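Local atomic coordinates of protein kinase containing Z-DNA binding domains (Danio rerio, PDB entry 4LB6), a protein that binds left-handed Z-DNA through its N-terminal Zalpha domain and probably phosphorylates the translation initiation factor eIF2alpha. Residues R25-D30 / R64-L69. Residues are numbered along the deposited sequence; the frame is centred on the assembly and turned at random.
Sequences RSTVQD and RPVWNL. With nucleotides of chain B.
Gln29 and Arg64 illustrate how two flat polar groups can stack and still share one phosphate. Their amide and guanidinium planes lie 8° apart, with Gln29 CD 3.3 Å from Arg64 CZ, over the centre of the guanidinium face. OP2 of DG3 of chain B sits near the edge of that guanidinium and accepts from Arg64 NE at 3.1 Å; Gln29 NE2 adds a weak bond to the same oxygen. The bend of the Gln29 chain at chi2 (81°) folds its amide flat over the arginine. With an alanine at Arg64, OP2 would probably lose its charged donor and the Gln29 amide the flat partner it stacks on.

Nearer the sheet, Thr27 lays CG2 against Arg64 CB at 3.8 Å, while its OG1 takes a weak bond from Asp30 N; Asp30 OD2 in turn accepts from Thr27 N, completing a capping box at the start of helix 28-35. Ser26 and Trp67 form a single antiparallel bridge, Ser26 N to Trp67 O at 3.0 Å and Trp67 N to Ser26 O at 2.7 Å. Beyond it, Arg25 bends at chi3 (77°) to bring its guanidinium face over Val66 CG1, 3.6 Å from CZ.

The residues leading into helix 28-35 are thereby joined to strand 66-69, which pairs with strand 55-58, in the winged helix-turn-helix fold of Zalpha domains, where the recognition helix, here 39-51, and the wing meet the Z-DNA backbone.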
loop_
_atom_site.group_PDB
_atom_site.type_symbol
_atom_site.label_atom_id
_atom_site.label_comp_id
_atom_site.label_asym_id
_atom_site.label_seq_id
_atom_site.Cartn_x
_atom_site.Cartn_y
_atom_site.Cartn_z
ATOM N N ARG A 25 10.562 -7.782 18.467
ATOM C CA ARG A 25 9.731 -6.698 17.944
ATOM C C ARG A 25 9.426 -6.918 16.476
ATOM O O ARG A 25 10.345 -7.047 15.675
ATOM C CB ARG A 25 10.447 -5.342 18.150
ATOM C CG ARG A 25 10.299 -4.762 19.562
ATOM C CD ARG A 25 11.302 -3.670 19.906
ATOM N NE ARG A 25 10.969 -2.381 19.302
ATOM C CZ ARG A 25 9.904 -1.645 19.628
ATOM N NH1 ARG A 25 9.036 -2.062 20.556
ATOM N NH2 ARG A 25 9.700 -0.487 19.010
ATOM N N SER A 26 8.128 -6.954 16.129
ATOM C CA SER A 26 7.694 -7.205 14.764
ATOM C C SER A 26 6.417 -6.446 14.438
ATOM O O SER A 26 5.603 -6.139 15.343
ATOM C CB SER A 26 7.416 -8.691 14.599
ATOM O OG SER A 26 8.531 -9.442 14.981
ATOM N N THR A 27 6.230 -6.136 13.154
ATOM C CA THR A 27 4.968 -5.566 12.683
ATOM C C THR A 27 4.050 -6.701 12.217
ATOM O O THR A 27 4.487 -7.857 12.033
ATOM C CB THR A 27 5.190 -4.619 11.490
ATOM O OG1 THR A 27 5.722 -5.395 10.407
ATOM C CG2 THR A 27 6.200 -3.492 11.887
ATOM N N VAL A 28 2.769 -6.393 12.068
ATOM C CA VAL A 28 1.836 -7.407 11.571
ATOM C C VAL A 28 2.278 -7.912 10.180
ATOM O O VAL A 28 2.045 -9.067 9.812
ATOM C CB VAL A 28 0.365 -6.897 11.542
ATOM C CG1 VAL A 28 0.166 -5.641 10.584
ATOM C CG2 VAL A 28 -0.637 -8.084 11.244
ATOM N N GLN A 29 2.897 -7.037 9.400
ATOM C CA GLN A 29 3.282 -7.421 8.066
ATOM C C GLN A 29 4.345 -8.543 8.102
ATOM O O GLN A 29 4.224 -9.563 7.386
ATOM C CB GLN A 29 3.780 -6.185 7.292
ATOM C CG GLN A 29 2.636 -5.217 6.837
ATOM C CD GLN A 29 2.137 -4.252 7.923
ATOM O OE1 GLN A 29 2.712 -4.150 9.003
ATOM N NE2 GLN A 29 1.070 -3.507 7.618
ATOM N N ASP A 30 5.328 -8.380 9.004
ATOM C CA ASP A 30 6.313 -9.425 9.332
ATOM C C ASP A 30 5.659 -10.775 9.581
ATOM O O ASP A 30 6.049 -11.806 9.028
ATOM C CB ASP A 30 7.128 -9.030 10.588
ATOM C CG ASP A 30 8.090 -7.882 10.320
ATOM O OD1 ASP A 30 8.536 -7.793 9.151
ATOM O OD2 ASP A 30 8.384 -7.067 11.250
ATOM N N ARG A 64 3.640 1.892 11.742
ATOM C CA ARG A 64 3.180 0.560 12.040
ATOM C C ARG A 64 3.391 0.293 13.493
ATOM O O ARG A 64 4.496 0.455 13.973
ATOM C CB ARG A 64 3.991 -0.458 11.252
ATOM C CG ARG A 64 4.130 -0.092 9.811
ATOM C CD ARG A 64 4.430 -1.337 9.010
ATOM N NE ARG A 64 3.674 -1.209 7.779
ATOM C CZ ARG A 64 3.990 -1.820 6.655
ATOM N NH1 ARG A 64 5.070 -2.576 6.611
ATOM N NH2 ARG A 64 3.204 -1.646 5.600
ATOM N N PRO A 65 2.343 -0.158 14.189
ATOM C CA PRO A 65 2.571 -0.595 15.561
ATOM C C PRO A 65 3.590 -1.719 15.517
ATOM O O PRO A 65 3.707 -2.412 14.489
ATOM C CB PRO A 65 1.206 -1.124 16.005
ATOM C CG PRO A 65 0.195 -0.369 15.095
ATOM C CD PRO A 65 0.929 -0.252 13.787
ATOM N N VAL A 66 4.364 -1.823 16.584
ATOM C CA VAL A 66 5.343 -2.880 16.701
ATOM C C VAL A 66 5.008 -3.708 17.902
ATOM O O VAL A 66 4.802 -3.192 19.006
ATOM C CB VAL A 66 6.775 -2.284 16.817
ATOM C CG1 VAL A 66 7.725 -3.329 17.259
ATOM C CG2 VAL A 66 7.215 -1.683 15.444
ATOM N N TRP A 67 4.990 -5.024 17.704
ATOM C CA TRP A 67 4.463 -5.935 18.700
ATOM C C TRP A 67 5.598 -6.725 19.340
ATOM O O TRP A 67 6.572 -7.006 18.674
ATOM C CB TRP A 67 3.478 -6.893 18.029
ATOM C CG TRP A 67 2.277 -6.154 17.498
ATOM C CD1 TRP A 67 2.117 -5.626 16.260
ATOM C CD2 TRP A 67 1.092 -5.860 18.221
ATOM N NE1 TRP A 67 0.849 -5.016 16.148
ATOM C CE2 TRP A 67 0.226 -5.123 17.363
ATOM C CE3 TRP A 67 0.681 -6.131 19.529
ATOM C CZ2 TRP A 67 -1.048 -4.688 17.770
ATOM C CZ3 TRP A 67 -0.557 -5.690 19.930
ATOM C CH2 TRP A 67 -1.403 -4.976 19.058
ATOM N N ASN A 68 5.450 -7.076 20.610
ATOM C CA ASN A 68 6.369 -8.024 21.231
ATOM C C ASN A 68 5.687 -8.775 22.367
ATOM O O ASN A 68 4.599 -8.426 22.800
ATOM C CB ASN A 68 7.606 -7.282 21.740
ATOM C CG ASN A 68 8.822 -8.190 21.853
ATOM O OD1 ASN A 68 8.725 -9.402 21.645
ATOM N ND2 ASN A 68 9.966 -7.610 22.208
ATOM N N LEU A 69 6.329 -9.827 22.859
ATOM C CA LEU A 69 5.835 -10.524 24.027
ATOM C C LEU A 69 5.984 -9.683 25.293
ATOM O O LEU A 69 6.970 -9.003 25.493
ATOM C CB LEU A 69 6.626 -11.847 24.221
ATOM C CG LEU A 69 6.432 -12.878 23.106
ATOM C CD1 LEU A 69 7.154 -14.151 23.433
ATOM C CD2 LEU A 69 4.944 -13.183 22.888
ATOM P P DG B 3 0.718 0.995 7.866
ATOM O OP1 DG B 3 1.949 1.851 7.717
ATOM O OP2 DG B 3 0.710 -0.470 7.785
ATOM O "O5'" DG B 3 0.294 1.462 9.351
ATOM C "C5'" DG B 3 -0.940 0.931 9.913
ATOM C "C4'" DG B 3 -1.339 1.712 11.136
ATOM O "O4'" DG B 3 -1.453 3.177 10.874
ATOM C "C3'" DG B 3 -2.661 1.179 11.745
ATOM O "O3'" DG B 3 -2.319 0.164 12.765
ATOM C "C2'" DG B 3 -3.165 2.456 12.477
ATOM C "C1'" DG B 3 -2.543 3.663 11.687
ATOM N N9 DG B 3 -3.400 4.405 10.733
ATOM C C8 DG B 3 -3.524 5.767 10.633
ATOM N N7 DG B 3 -4.321 6.157 9.681
ATOM C C5 DG B 3 -4.712 4.971 9.041
ATOM C C6 DG B 3 -5.547 4.816 7.934
ATOM O O6 DG B 3 -6.060 5.710 7.282
ATOM N N1 DG B 3 -5.734 3.481 7.566
ATOM C C2 DG B 3 -5.082 2.477 8.232
ATOM N N2 DG B 3 -5.318 1.287 7.702
ATOM N N3 DG B 3 -4.252 2.608 9.303
ATOM C C4 DG B 3 -4.177 3.882 9.675
HETATM O O HOH W 1 1.720 -3.640 13.003
#